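Long-range contacts in MP-4 (Mucuna pruriens, PDB 5DSS), which belongs to the Kunitz-type plant protease inhibitor family and contributes to snake venom neutralization by the seeds, through stimulation of cross-reactive antibodies: residues 8-13 with 137-142; 18-23 with 61-66; 65-70 with 81-86. All coordinates share one frame; numbering follows the deposited sequence.

Contact 1: residues 8-13 with 137-142; sequences IDTDGN and NGTYKL
The side chains of T10 and T139 slide past each other in opposite directions, and this van der Waals packing makes up most of a small contact at the protein surface. The methyl of T139 is central: it lies against T10 OG1, and T139 CG2 rests 3.5 Å from the carbonyl oxygen I8 O. T10 in turn lays its own methyl over the glycine backbone, T10 CG2 being 3.9 Å from G138 CA. A branched residue small enough to offer both a methyl and a hydroxyl suits each side. T139 uses both: with chi1 at 43° its OG1 sits between backbone N and carbonyl carbon, from where it hydrogen bonds to V176 O while the methyl faces the 8-13 loop. In the beta-trefoil fold expected of this family, the contact sets the N-terminal loop beside the loop that leads into strand 142-146, and D9 is further joined by a backbone hydrogen bond to F178 of strand 177-180.

Hydrogen bonds shape the first loop from within. D9 N donates to N13 O at 3.1 Å, and D9 OD1 accepts from D11 N, closing an Asx turn; the donor reaches the anti side of the carboxylate, 32° out of its plane. Backbone angles call for glycine at G138, where a CB would press on the preceding carbonyl oxygen.

Contact 2: residues 18-23 with 61-66; sequences RGKYYI and PVKFNI
K63 runs alongside R18 and K20, and its chain can be followed outward across the 18-23 segment. CB leaves the backbone on the face of the sheet that also carries K20. CG comes next, K63 CG passing 3.7 Å from R18 CA, so the aliphatic part of the lysine lies along the R18 backbone. K63 CD approaches R18 O at 4.1 Å. CE continues past the same oxygen, and a bend at the last torsion (chi4 70°) swings the ammonium toward K20, keeping K63 NZ within a weak 3.2 Å hydrogen bond of R18 O and 3.5 Å from K20 CD. A long, flexible lysine suits this place, since its methylenes can pack along R18 while its ammonium reaches a backbone oxygen. R18 NH1 is 3.8 Å from K63 NZ, a like-charge approach that is probably eased by the C-terminal carboxylate of N185, which forms a salt bridge with R18 NH2.

On the other face V62 is the apolar counterpart. Its two methyls meet I23, which crosses it at about a right angle; V62 CG2 lies 3.8 Å from I23 CG1. I23 CD1 also reaches the edge of the F64 ring, 4.3 Å from F64 CZ. Beta-branched V62 and I23 suit strands whose side chains face a buried interior. The backbones pair only loosely, Y21 and V62 exchanging two weak hydrogen bonds.

Strand 20-24 is the middle member of a three-stranded antiparallel sheet, with 62-63 along one edge and 177-180 along the other. Y21, Y22 and I23 touch K180, E179 and F178 of the latter, while I23 and V62 both rest on L35 of strand 35-37.

Contact 3: residues 65-70 with 81-86; sequences NIREIL and NIEFTE
N65 and N81 face each other as an isolated antiparallel hydrogen-bonded pair, in which N81 N donates to N65 O at 2.7 Å with an N-H...O angle of 146°.

Beyond this bridge the contact is carried by R67, whose CB bond is directed at the 81-86 segment. Its first carbons lie against N81: R67 CB is 3.4 Å from N81 CB, and R67 CG comes close to the carbonyl oxygen of the same residue. Farther out, a bend at chi3 (46°) folds the guanidinium back, so that N81 CB also meets its edge, 3.4 Å from R67 NH1. The guanidinium and the N81 amide stand almost perpendicular, 85° apart. N81 thus serves the contact through its CB and its backbone.

E83 approaches R67 from the side away from N81 and crosses it at about a right angle, its chain extended beyond CG. E83 OE2 lies 3.0 Å from R67 NE, yet well out of the guanidinium plane, so the salt bridge is one of charge alone and no N-H points at the oxygen. Arginine suits the position because its aliphatic part packs on N81 while its charge answers the carboxylate of the buried residue E83, whose OE1 has a further, long and weak ion pair with R94. E68 joins the network from R67's own side, though its modelled distance is too short to trust.

I82 and F84 turn to another partner, W96: I82 through a backbone hydrogen bond, F84 by edge-to-face packing of the rings. The N65-N81 bridge closes the base of the loop between them, which by analogy with other Kunitz inhibitors of the beta-trefoil fold probably corresponds to the reactive-site loop.

From the N terminus, the chain first passes the 8-13 loop, whose partner at 137-142 arrives only after 123 intervening residues; contact 1 thus closes a very long loop in which the other two are nested. Contact 2 follows, when strand 20-24 receives 61-66 and closes 37 residues that include strands 35-37 and 49-51. Contact 3 starts where contact 2 ends, sharing N65 and I66, and closes just ten residues. These two touch, K63 N lying 2.8 Å from E83 O in a probable hydrogen bond, with centres about 7 Å apart. Contact 1 touches neither, but strand 177-180 connects it with contact 2, pairing with strand 20-24 and bonding to D9.

Contact 1: residues 8-13 with 137-142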
ATOM      1  N   ILE A   8       1.646 -10.335  11.045  1.00  8.47           N
ATOM      2  CA  ILE A   8       2.417  -9.843  12.180  1.00 10.52           C
ATOM      3  C   ILE A   8       3.056  -8.488  11.872  1.00 11.88           C
ATOM      4  O   ILE A   8       3.357  -8.187  10.720  1.00 12.29           O
ATOM      5  CB  ILE A   8       3.519 -10.883  12.549  1.00 10.36           C
ATOM      6  CG1 ILE A   8       2.897 -12.117  13.200  1.00 10.24           C
ATOM      7  CG2 ILE A   8       4.590 -10.297  13.451  1.00 10.23           C
ATOM      8  CD1 ILE A   8       3.841 -12.865  14.108  1.00 10.36           C
ATOM      9  N   ASP A   9       3.266  -7.649  12.873  1.00 13.54           N
ATOM     10  CA  ASP A   9       4.070  -6.463  12.537  1.00 16.75           C
ATOM     11  C   ASP A   9       5.478  -6.912  12.173  1.00 19.74           C
ATOM     12  O   ASP A   9       6.119  -6.381  11.275  1.00 22.56           O
ATOM     13  CB  ASP A   9       4.045  -5.303  13.580  1.00 15.23           C
ATOM     14  CG  ASP A   9       3.900  -5.761  15.028  1.00 13.99           C
ATOM     15  OD1 ASP A   9       4.909  -5.860  15.760  1.00 11.79           O
ATOM     16  OD2 ASP A   9       2.754  -5.970  15.455  1.00 14.64           O
ATOM     17  N   THR A  10       5.874  -7.998  12.808  1.00 22.28           N
ATOM     18  CA  THR A  10       7.257  -8.420  12.931  1.00 23.73           C
ATOM     19  C   THR A  10       8.141  -7.515  13.808  1.00 24.99           C
ATOM     20  O   THR A  10       9.275  -7.180  13.471  1.00 24.96           O
ATOM     21  CB  THR A  10       7.983  -8.776  11.631  1.00 22.96           C
ATOM     22  OG1 THR A  10       7.546 -10.066  11.208  1.00 24.31           O
ATOM     23  CG2 THR A  10       9.452  -8.898  11.920  1.00 23.66           C
ATOM     24  N   ASP A  11       7.586  -7.110  14.940  1.00 26.50           N
ATOM     25  CA  ASP A  11       8.378  -6.807  16.107  1.00 26.37           C
ATOM     26  C   ASP A  11       7.815  -7.832  17.091  1.00 24.85           C
ATOM     27  O   ASP A  11       7.956  -7.715  18.299  1.00 21.87           O
ATOM     28  CB  ASP A  11       8.213  -5.342  16.516  1.00 29.64           C
ATOM     29  CG  ASP A  11       8.330  -4.380  15.309  1.00 32.56           C
ATOM     30  OD1 ASP A  11       9.209  -4.635  14.443  1.00 35.51           O
ATOM     31  OD2 ASP A  11       7.550  -3.387  15.220  1.00 32.52           O
ATOM     32  N   GLY A  12       7.262  -8.890  16.468  1.00 25.69           N
ATOM     33  CA  GLY A  12       6.725 -10.093  17.102  1.00 26.26           C
ATOM     34  C   GLY A  12       5.234 -10.379  17.346  1.00 26.07           C
ATOM     35  O   GLY A  12       4.887 -11.482  17.767  1.00 28.57           O
ATOM     36  N   ASN A  13       4.385  -9.420  17.037  1.00 25.25           N
ATOM     37  CA  ASN A  13       2.968  -9.451  17.368  1.00 24.36           C
ATOM     38  C   ASN A  13       1.928  -9.366  16.323  1.00 26.33           C
ATOM     39  O   ASN A  13       1.973  -8.443  15.526  1.00 26.58           O
ATOM     40  CB  ASN A  13       2.778  -8.145  18.161  1.00 23.45           C
ATOM     41  CG  ASN A  13       2.101  -8.329  19.498  1.00 22.63           C
ATOM     42  OD1 ASN A  13       1.532  -9.378  19.791  1.00 23.94           O
ATOM     43  ND2 ASN A  13       2.160  -7.277  20.331  1.00 22.72           N
ATOM     44  N   ASN A 137      13.082 -14.989   8.342  1.00 27.53           N
ATOM     45  CA  ASN A 137      12.646 -14.028   9.338  1.00 27.01           C
ATOM     46  C   ASN A 137      11.848 -12.954   8.653  1.00 27.31           C
ATOM     47  O   ASN A 137      12.002 -12.712   7.454  1.00 27.75           O
ATOM     48  CB  ASN A 137      13.795 -13.416  10.158  1.00 27.44           C
ATOM     49  CG  ASN A 137      13.690 -13.746  11.641  1.00 28.41           C
ATOM     50  OD1 ASN A 137      13.470 -14.898  12.009  1.00 29.12           O
ATOM     51  ND2 ASN A 137      13.834 -12.736  12.499  1.00 27.58           N
ATOM     52  N   GLY A 138      10.997 -12.304   9.427  1.00 25.96           N
ATOM     53  CA  GLY A 138      10.214 -11.207   8.915  1.00 25.10           C
ATOM     54  C   GLY A 138       8.933 -11.489   8.159  1.00 26.33           C
ATOM     55  O   GLY A 138       8.344 -12.570   8.211  1.00 27.59           O
ATOM     56  N   THR A 139       8.507 -10.439   7.455  1.00 25.10           N
ATOM     57  CA  THR A 139       7.222 -10.319   6.758  1.00 23.60           C
ATOM     58  C   THR A 139       7.365 -10.051   5.242  1.00 22.03           C
ATOM     59  O   THR A 139       8.488 -10.022   4.732  1.00 21.67           O
ATOM     60  CB  THR A 139       6.379  -9.204   7.401  1.00 24.68           C
ATOM     61  OG1 THR A 139       7.213  -8.068   7.666  1.00 24.65           O
ATOM     62  CG2 THR A 139       5.799  -9.677   8.715  1.00 26.57           C
ATOM     63  N   TYR A 140       6.240  -9.894   4.525  1.00 20.07           N
ATOM     64  CA  TYR A 140       6.262  -9.724   3.032  1.00 19.57           C
ATOM     65  C   TYR A 140       4.986  -9.158   2.345  1.00 18.30           C
ATOM     66  O   TYR A 140       4.123  -8.573   2.972  1.00 18.65           O
ATOM     67  CB  TYR A 140       6.677 -11.033   2.324  1.00 19.11           C
ATOM     68  CG  TYR A 140       7.869 -10.957   1.365  1.00 18.86           C
ATOM     69  CD1 TYR A 140       7.680 -10.983  -0.023  1.00 18.87           C
ATOM     70  CD2 TYR A 140       9.194 -10.927   1.843  1.00 18.62           C
ATOM     71  CE1 TYR A 140       8.764 -10.974  -0.909  1.00 17.50           C
ATOM     72  CE2 TYR A 140      10.284 -10.907   0.956  1.00 17.94           C
ATOM     73  CZ  TYR A 140      10.060 -10.933  -0.419  1.00 16.78           C
ATOM     74  OH  TYR A 140      11.116 -10.899  -1.317  1.00 14.84           O
ATOM     75  N   LYS A 141       4.902  -9.368   1.036  1.00 17.53           N
ATOM     76  CA  LYS A 141       3.977  -8.694   0.078  1.00 16.93           C
ATOM     77  C   LYS A 141       2.446  -8.448   0.279  1.00 16.68           C
ATOM     78  O   LYS A 141       1.728  -9.231   0.899  1.00 17.21           O
ATOM     79  CB  LYS A 141       4.169  -9.333  -1.297  1.00 15.72           C
ATOM     80  CG  LYS A 141       4.001 -10.845  -1.294  1.00 15.29           C
ATOM     81  CD  LYS A 141       3.735 -11.353  -2.695  1.00 14.36           C
ATOM     82  CE  LYS A 141       4.177 -12.797  -2.810  1.00 14.05           C
ATOM     83  NZ  LYS A 141       5.559 -12.954  -3.347  1.00 13.56           N
ATOM     84  N   LEU A 142       1.970  -7.366  -0.339  1.00 16.02           N
ATOM     85  CA  LEU A 142       0.563  -6.966  -0.302  1.00 17.21           C
ATOM     86  C   LEU A 142      -0.074  -7.027  -1.700  1.00 18.43           C
ATOM     87  O   LEU A 142       0.593  -6.767  -2.696  1.00 18.50           O
ATOM     88  CB  LEU A 142       0.418  -5.560   0.307  1.00 17.22           C
ATOM     89  CG  LEU A 142       1.224  -4.367  -0.247  1.00 16.62           C
ATOM     90  CD1 LEU A 142       0.450  -3.650  -1.352  1.00 17.11           C
ATOM     91  CD2 LEU A 142       1.558  -3.397   0.876  1.00 15.49           C
TER

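Contact 2: residues 18-23 with 61-66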
ATOM      1  N   ARG A  18      -7.694  -1.075  12.051  1.00 25.87           N
ATOM      2  CA  ARG A  18      -7.812   0.321  12.487  1.00 25.63           C
ATOM      3  C   ARG A  18      -6.580   0.645  13.311  1.00 24.98           C
ATOM      4  O   ARG A  18      -6.547   1.622  14.055  1.00 26.42           O
ATOM      5  CB  ARG A  18      -9.077   0.596  13.315  1.00 27.61           C
ATOM      6  CG  ARG A  18      -9.308   2.096  13.564  1.00 29.66           C
ATOM      7  CD  ARG A  18      -9.998   2.473  14.881  1.00 30.43           C
ATOM      8  NE  ARG A  18      -9.342   1.942  16.080  1.00 32.82           N
ATOM      9  CZ  ARG A  18      -8.333   2.516  16.742  1.00 34.02           C
ATOM     10  NH1 ARG A  18      -7.812   3.668  16.339  1.00 35.86           N
ATOM     11  NH2 ARG A  18      -7.840   1.931  17.832  1.00 32.55           N
ATOM     12  N   GLY A  19      -5.575  -0.211  13.210  1.00 22.93           N
ATOM     13  CA  GLY A  19      -4.342   0.032  13.897  1.00 19.59           C
ATOM     14  C   GLY A  19      -3.462   0.751  12.911  1.00 18.26           C
ATOM     15  O   GLY A  19      -3.325   0.305  11.764  1.00 19.54           O
ATOM     16  N   LYS A  20      -2.859   1.855  13.353  1.00 15.77           N
ATOM     17  CA  LYS A  20      -1.928   2.628  12.538  1.00 12.67           C
ATOM     18  C   LYS A  20      -0.559   1.984  12.514  1.00 11.41           C
ATOM     19  O   LYS A  20      -0.011   1.670  13.557  1.00 10.46           O
ATOM     20  CB  LYS A  20      -1.808   4.035  13.092  1.00 11.28           C
ATOM     21  CG  LYS A  20      -3.083   4.847  13.040  1.00  9.75           C
ATOM     22  CD  LYS A  20      -3.145   5.664  14.299  1.00  8.50           C
ATOM     23  CE  LYS A  20      -1.745   6.134  14.681  1.00  8.53           C
ATOM     24  NZ  LYS A  20      -1.648   6.912  15.954  1.00  8.99           N
ATOM     25  N   TYR A  21      -0.016   1.809  11.311  1.00 10.63           N
ATOM     26  CA  TYR A  21       1.293   1.210  11.105  1.00 10.12           C
ATOM     27  C   TYR A  21       2.107   1.988  10.095  1.00  9.94           C
ATOM     28  O   TYR A  21       1.677   3.008   9.604  1.00  9.55           O
ATOM     29  CB  TYR A  21       1.134  -0.239  10.629  1.00 10.25           C
ATOM     30  CG  TYR A  21       0.442  -1.144  11.615  1.00  9.51           C
ATOM     31  CD1 TYR A  21      -0.681  -0.720  12.301  1.00  8.42           C
ATOM     32  CD2 TYR A  21       0.910  -2.430  11.868  1.00 10.07           C
ATOM     33  CE1 TYR A  21      -1.331  -1.546  13.218  1.00  7.42           C
ATOM     34  CE2 TYR A  21       0.261  -3.260  12.788  1.00  8.20           C
ATOM     35  CZ  TYR A  21      -0.867  -2.809  13.452  1.00  5.64           C
ATOM     36  OH  TYR A  21      -1.531  -3.591  14.354  1.00  4.02           O
ATOM     37  N   TYR A  22       3.314   1.517   9.828  1.00 10.72           N
ATOM     38  CA  TYR A  22       4.180   2.121   8.832  1.00 12.07           C
ATOM     39  C   TYR A  22       4.647   0.912   8.065  1.00 12.88           C
ATOM     40  O   TYR A  22       4.602  -0.206   8.570  1.00 13.07           O
ATOM     41  CB  TYR A  22       5.437   2.757   9.446  1.00 12.91           C
ATOM     42  CG  TYR A  22       5.313   4.021  10.286  1.00 12.97           C
ATOM     43  CD1 TYR A  22       5.196   5.262   9.693  1.00 13.16           C
ATOM     44  CD2 TYR A  22       5.382   3.959  11.674  1.00 11.96           C
ATOM     45  CE1 TYR A  22       5.125   6.405  10.464  1.00 14.38           C
ATOM     46  CE2 TYR A  22       5.316   5.077  12.445  1.00 12.39           C
ATOM     47  CZ  TYR A  22       5.186   6.303  11.848  1.00 13.83           C
ATOM     48  OH  TYR A  22       5.108   7.446  12.636  1.00 14.66           O
ATOM     49  N   ILE A  23       5.048   1.133   6.860  1.00 14.18           N
ATOM     50  CA  ILE A  23       5.630   0.091   6.053  1.00 15.90           C
ATOM     51  C   ILE A  23       7.043   0.520   5.600  1.00 17.11           C
ATOM     52  O   ILE A  23       7.183   1.404   4.784  1.00 17.17           O
ATOM     53  CB  ILE A  23       4.694  -0.222   4.862  1.00 15.85           C
ATOM     54  CG1 ILE A  23       3.268   0.148   5.207  1.00 14.15           C
ATOM     55  CG2 ILE A  23       4.737  -1.686   4.491  1.00 17.17           C
ATOM     56  CD1 ILE A  23       2.347  -0.008   4.055  1.00 13.48           C
ATOM     57  N   PRO A  61       1.067   6.964   8.760  1.00 12.10           N
ATOM     58  CA  PRO A  61       0.398   5.756   9.267  1.00 12.36           C
ATOM     59  C   PRO A  61      -0.517   5.096   8.232  1.00 12.89           C
ATOM     60  O   PRO A  61      -1.035   5.785   7.344  1.00 14.13           O
ATOM     61  CB  PRO A  61      -0.424   6.283  10.449  1.00 11.63           C
ATOM     62  CG  PRO A  61       0.340   7.464  10.931  1.00 11.71           C
ATOM     63  CD  PRO A  61       0.906   8.102   9.686  1.00 12.06           C
ATOM     64  N   VAL A  62      -0.703   3.782   8.353  1.00 12.28           N
ATOM     65  CA  VAL A  62      -1.421   2.992   7.372  1.00 11.75           C
ATOM     66  C   VAL A  62      -2.476   2.100   8.037  1.00 11.67           C
ATOM     67  O   VAL A  62      -2.140   1.114   8.727  1.00 10.67           O
ATOM     68  CB  VAL A  62      -0.362   2.107   6.646  1.00 12.44           C
ATOM     69  CG1 VAL A  62      -0.916   1.557   5.334  1.00 12.52           C
ATOM     70  CG2 VAL A  62       0.941   2.867   6.399  1.00 11.62           C
ATOM     71  N   LYS A  63      -3.750   2.421   7.819  1.00 11.46           N
ATOM     72  CA  LYS A  63      -4.837   1.682   8.469  1.00 11.54           C
ATOM     73  C   LYS A  63      -5.457   0.511   7.688  1.00 11.71           C
ATOM     74  O   LYS A  63      -6.333   0.684   6.852  1.00 11.02           O
ATOM     75  CB  LYS A  63      -5.929   2.641   8.932  1.00 10.97           C
ATOM     76  CG  LYS A  63      -5.989   2.856  10.435  1.00 11.16           C
ATOM     77  CD  LYS A  63      -7.011   3.950  10.741  1.00 11.29           C
ATOM     78  CE  LYS A  63      -7.351   4.087  12.215  1.00 10.66           C
ATOM     79  NZ  LYS A  63      -6.258   4.651  13.058  1.00 11.75           N
ATOM     80  N   PHE A  64      -5.027  -0.699   8.023  1.00 12.97           N
ATOM     81  CA  PHE A  64      -5.572  -1.892   7.404  1.00 14.03           C
ATOM     82  C   PHE A  64      -6.888  -2.322   8.089  1.00 15.84           C
ATOM     83  O   PHE A  64      -6.876  -3.148   9.004  1.00 17.64           O
ATOM     84  CB  PHE A  64      -4.554  -3.040   7.488  1.00 13.72           C
ATOM     85  CG  PHE A  64      -3.303  -2.844   6.648  1.00 13.52           C
ATOM     86  CD1 PHE A  64      -2.318  -1.937   7.017  1.00 14.23           C
ATOM     87  CD2 PHE A  64      -3.087  -3.629   5.517  1.00 13.28           C
ATOM     88  CE1 PHE A  64      -1.166  -1.788   6.250  1.00 14.44           C
ATOM     89  CE2 PHE A  64      -1.944  -3.490   4.753  1.00 12.42           C
ATOM     90  CZ  PHE A  64      -0.984  -2.565   5.117  1.00 13.82           C
ATOM     91  N   ASN A  65      -8.023  -1.766   7.650  1.00 16.77           N
ATOM     92  CA  ASN A  65      -9.352  -2.239   8.078  1.00 17.91           C
ATOM     93  C   ASN A  65      -9.948  -3.042   6.932  1.00 19.30           C
ATOM     94  O   ASN A  65      -9.721  -2.697   5.775  1.00 20.86           O
ATOM     95  CB  ASN A  65     -10.320  -1.065   8.333  1.00 17.46           C
ATOM     96  CG  ASN A  65      -9.641   0.193   8.852  1.00 18.36           C
ATOM     97  OD1 ASN A  65      -8.778   0.129   9.718  1.00 20.31           O
ATOM     98  ND2 ASN A  65     -10.051   1.351   8.332  1.00 18.04           N
ATOM     99  N   ILE A  66     -10.715  -4.106   7.195  1.00 20.92           N
ATOM    100  CA  ILE A  66     -11.640  -4.519   6.134  1.00 23.58           C
ATOM    101  C   ILE A  66     -12.442  -3.302   6.481  1.00 26.85           C
ATOM    102  O   ILE A  66     -12.854  -3.154   7.639  1.00 29.43           O
ATOM    103  CB  ILE A  66     -12.522  -5.743   6.416  1.00 21.78           C
ATOM    104  CG1 ILE A  66     -11.707  -7.034   6.509  1.00 20.85           C
ATOM    105  CG2 ILE A  66     -13.523  -5.890   5.279  1.00 22.90           C
ATOM    106  CD1 ILE A  66     -12.027  -8.043   5.422  1.00 18.68           C
TER

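Contact 3: residues 65-70 with 81-86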
ATOM      1  N   ASN A  65      -8.023  -1.766   7.650  1.00 16.77           N
ATOM      2  CA  ASN A  65      -9.352  -2.239   8.078  1.00 17.91           C
ATOM      3  C   ASN A  65      -9.948  -3.042   6.932  1.00 19.30           C
ATOM      4  O   ASN A  65      -9.721  -2.697   5.775  1.00 20.86           O
ATOM      5  CB  ASN A  65     -10.320  -1.065   8.333  1.00 17.46           C
ATOM      6  CG  ASN A  65      -9.641   0.193   8.852  1.00 18.36           C
ATOM      7  OD1 ASN A  65      -8.778   0.129   9.718  1.00 20.31           O
ATOM      8  ND2 ASN A  65     -10.051   1.351   8.332  1.00 18.04           N
ATOM      9  N   ILE A  66     -10.715  -4.106   7.195  1.00 20.92           N
ATOM     10  CA  ILE A  66     -11.640  -4.519   6.134  1.00 23.58           C
ATOM     11  C   ILE A  66     -12.442  -3.302   6.481  1.00 26.85           C
ATOM     12  O   ILE A  66     -12.854  -3.154   7.639  1.00 29.43           O
ATOM     13  CB  ILE A  66     -12.522  -5.743   6.416  1.00 21.78           C
ATOM     14  CG1 ILE A  66     -11.707  -7.034   6.509  1.00 20.85           C
ATOM     15  CG2 ILE A  66     -13.523  -5.890   5.279  1.00 22.90           C
ATOM     16  CD1 ILE A  66     -12.027  -8.043   5.422  1.00 18.68           C
ATOM     17  N   ARG A  67     -12.529  -2.369   5.555  1.00 30.22           N
ATOM     18  CA  ARG A  67     -12.852  -1.034   5.932  1.00 32.89           C
ATOM     19  C   ARG A  67     -14.023  -0.512   6.704  1.00 34.70           C
ATOM     20  O   ARG A  67     -13.779   0.217   7.693  1.00 35.86           O
ATOM     21  CB  ARG A  67     -12.511  -0.082   4.787  1.00 32.96           C
ATOM     22  CG  ARG A  67     -11.276   0.745   5.080  1.00 34.10           C
ATOM     23  CD  ARG A  67     -11.233   1.896   4.101  1.00 35.92           C
ATOM     24  NE  ARG A  67     -12.543   2.536   4.003  1.00 37.47           N
ATOM     25  CZ  ARG A  67     -13.456   2.265   3.072  1.00 37.79           C
ATOM     26  NH1 ARG A  67     -13.216   1.360   2.131  1.00 35.77           N
ATOM     27  NH2 ARG A  67     -14.615   2.910   3.083  1.00 38.13           N
ATOM     28  N   GLU A  68     -15.241  -0.865   6.348  1.00 36.93           N
ATOM     29  CA  GLU A  68     -16.327  -0.352   7.144  1.00 37.94           C
ATOM     30  C   GLU A  68     -16.653  -1.299   8.293  1.00 37.01           C
ATOM     31  O   GLU A  68     -17.806  -1.724   8.470  1.00 34.30           O
ATOM     32  CB  GLU A  68     -17.478   0.114   6.253  1.00 38.53           C
ATOM     33  CG  GLU A  68     -16.988   0.988   5.087  1.00 38.09           C
ATOM     34  CD  GLU A  68     -16.949   2.485   5.390  1.00 40.88           C
ATOM     35  OE1 GLU A  68     -17.493   2.908   6.431  1.00 41.83           O
ATOM     36  OE2 GLU A  68     -16.387   3.253   4.573  1.00 39.80           O
ATOM     37  N   ILE A  69     -15.618  -1.641   9.050  1.00 36.42           N
ATOM     38  CA  ILE A  69     -15.683  -2.562  10.180  1.00 36.70           C
ATOM     39  C   ILE A  69     -14.623  -2.228  11.220  1.00 36.24           C
ATOM     40  O   ILE A  69     -13.911  -1.228  11.108  1.00 33.44           O
ATOM     41  CB  ILE A  69     -15.252  -3.995   9.766  1.00 36.65           C
ATOM     42  CG1 ILE A  69     -15.635  -4.385   8.345  1.00 38.22           C
ATOM     43  CG2 ILE A  69     -15.777  -5.024  10.764  1.00 38.78           C
ATOM     44  CD1 ILE A  69     -14.999  -5.703   7.939  1.00 36.97           C
ATOM     45  N   LEU A  70     -14.597  -3.085  12.249  1.00 35.23           N
ATOM     46  CA  LEU A  70     -13.601  -3.241  13.295  1.00 33.96           C
ATOM     47  C   LEU A  70     -13.326  -4.793  13.515  1.00 32.65           C
ATOM     48  O   LEU A  70     -14.293  -5.500  13.767  1.00 33.30           O
ATOM     49  CB  LEU A  70     -13.795  -2.516  14.572  1.00 36.07           C
ATOM     50  CG  LEU A  70     -13.540  -1.016  14.652  1.00 38.64           C
ATOM     51  CD1 LEU A  70     -12.314  -0.581  13.868  1.00 38.65           C
ATOM     52  CD2 LEU A  70     -14.757  -0.193  14.262  1.00 37.82           C
ATOM     53  N   ASN A  81      -9.453  -2.670   3.115  1.00 11.87           N
ATOM     54  CA  ASN A  81      -9.232  -1.400   2.459  1.00 12.03           C
ATOM     55  C   ASN A  81      -8.296  -0.540   3.266  1.00 12.49           C
ATOM     56  O   ASN A  81      -8.510  -0.232   4.457  1.00 12.54           O
ATOM     57  CB  ASN A  81     -10.539  -0.708   2.073  1.00 10.62           C
ATOM     58  CG  ASN A  81     -11.020  -1.165   0.716  1.00 11.27           C
ATOM     59  OD1 ASN A  81     -10.632  -0.599  -0.317  1.00 10.94           O
ATOM     60  ND2 ASN A  81     -11.829  -2.233   0.695  1.00 11.84           N
ATOM     61  N   ILE A  82      -7.234  -0.160   2.590  1.00 12.31           N
ATOM     62  CA  ILE A  82      -6.199   0.560   3.249  1.00 12.69           C
ATOM     63  C   ILE A  82      -6.224   2.060   2.880  1.00 12.73           C
ATOM     64  O   ILE A  82      -6.698   2.467   1.801  1.00 11.26           O
ATOM     65  CB  ILE A  82      -4.859  -0.184   3.004  1.00 13.38           C
ATOM     66  CG1 ILE A  82      -3.690   0.639   3.509  1.00 13.75           C
ATOM     67  CG2 ILE A  82      -4.734  -0.644   1.555  1.00 14.14           C
ATOM     68  CD1 ILE A  82      -3.641   0.607   5.024  1.00 15.05           C
ATOM     69  N   GLU A  83      -5.756   2.871   3.826  1.00 13.32           N
ATOM     70  CA  GLU A  83      -5.701   4.318   3.700  1.00 13.38           C
ATOM     71  C   GLU A  83      -4.699   4.874   4.722  1.00 13.75           C
ATOM     72  O   GLU A  83      -4.421   4.251   5.758  1.00 12.93           O
ATOM     73  CB  GLU A  83      -7.067   4.892   4.043  1.00 14.74           C
ATOM     74  CG  GLU A  83      -8.229   3.922   3.899  1.00 14.97           C
ATOM     75  CD  GLU A  83      -9.542   4.570   4.259  1.00 15.45           C
ATOM     76  OE1 GLU A  83      -9.661   4.989   5.430  1.00 15.51           O
ATOM     77  OE2 GLU A  83     -10.441   4.655   3.382  1.00 14.37           O
ATOM     78  N   PHE A  84      -4.161   6.057   4.428  1.00 13.84           N
ATOM     79  CA  PHE A  84      -3.262   6.771   5.352  1.00 12.88           C
ATOM     80  C   PHE A  84      -4.131   7.366   6.445  1.00 13.69           C
ATOM     81  O   PHE A  84      -5.363   7.341   6.359  1.00 12.42           O
ATOM     82  CB  PHE A  84      -2.524   7.921   4.656  1.00 11.03           C
ATOM     83  CG  PHE A  84      -1.329   7.500   3.866  1.00  9.33           C
ATOM     84  CD1 PHE A  84      -0.204   7.002   4.497  1.00  8.94           C
ATOM     85  CD2 PHE A  84      -1.305   7.630   2.494  1.00  7.67           C
ATOM     86  CE1 PHE A  84       0.929   6.645   3.765  1.00  7.40           C
ATOM     87  CE2 PHE A  84      -0.191   7.269   1.766  1.00  5.39           C
ATOM     88  CZ  PHE A  84       0.929   6.775   2.395  1.00  7.17           C
ATOM     89  N   THR A  85      -3.475   7.932   7.450  1.00 15.74           N
ATOM     90  CA  THR A  85      -4.161   8.502   8.603  1.00 17.10           C
ATOM     91  C   THR A  85      -4.555   9.971   8.477  1.00 19.21           C
ATOM     92  O   THR A  85      -5.299  10.462   9.326  1.00 20.36           O
ATOM     93  CB  THR A  85      -3.300   8.315   9.838  1.00 16.60           C
ATOM     94  OG1 THR A  85      -3.113   6.913  10.040  1.00 16.17           O
ATOM     95  CG2 THR A  85      -3.957   8.924  11.050  1.00 17.17           C
ATOM     96  N   GLU A  86      -4.003  10.691   7.503  1.00 21.42           N
ATOM     97  CA  GLU A  86      -4.434  12.045   7.140  1.00 23.76           C
ATOM     98  C   GLU A  86      -4.283  12.377   5.642  1.00 25.11           C
ATOM     99  O   GLU A  86      -3.210  12.415   5.140  1.00 24.78           O
ATOM    100  CB  GLU A  86      -3.708  13.085   7.992  1.00 23.59           C
ATOM    101  CG  GLU A  86      -4.513  14.330   8.252  1.00 24.47           C
ATOM    102  CD  GLU A  86      -3.671  15.467   8.715  1.00 26.11           C
ATOM    103  OE1 GLU A  86      -2.578  15.166   9.172  1.00 26.58           O
ATOM    104  OE2 GLU A  86      -4.116  16.622   8.625  1.00 25.70           O
TER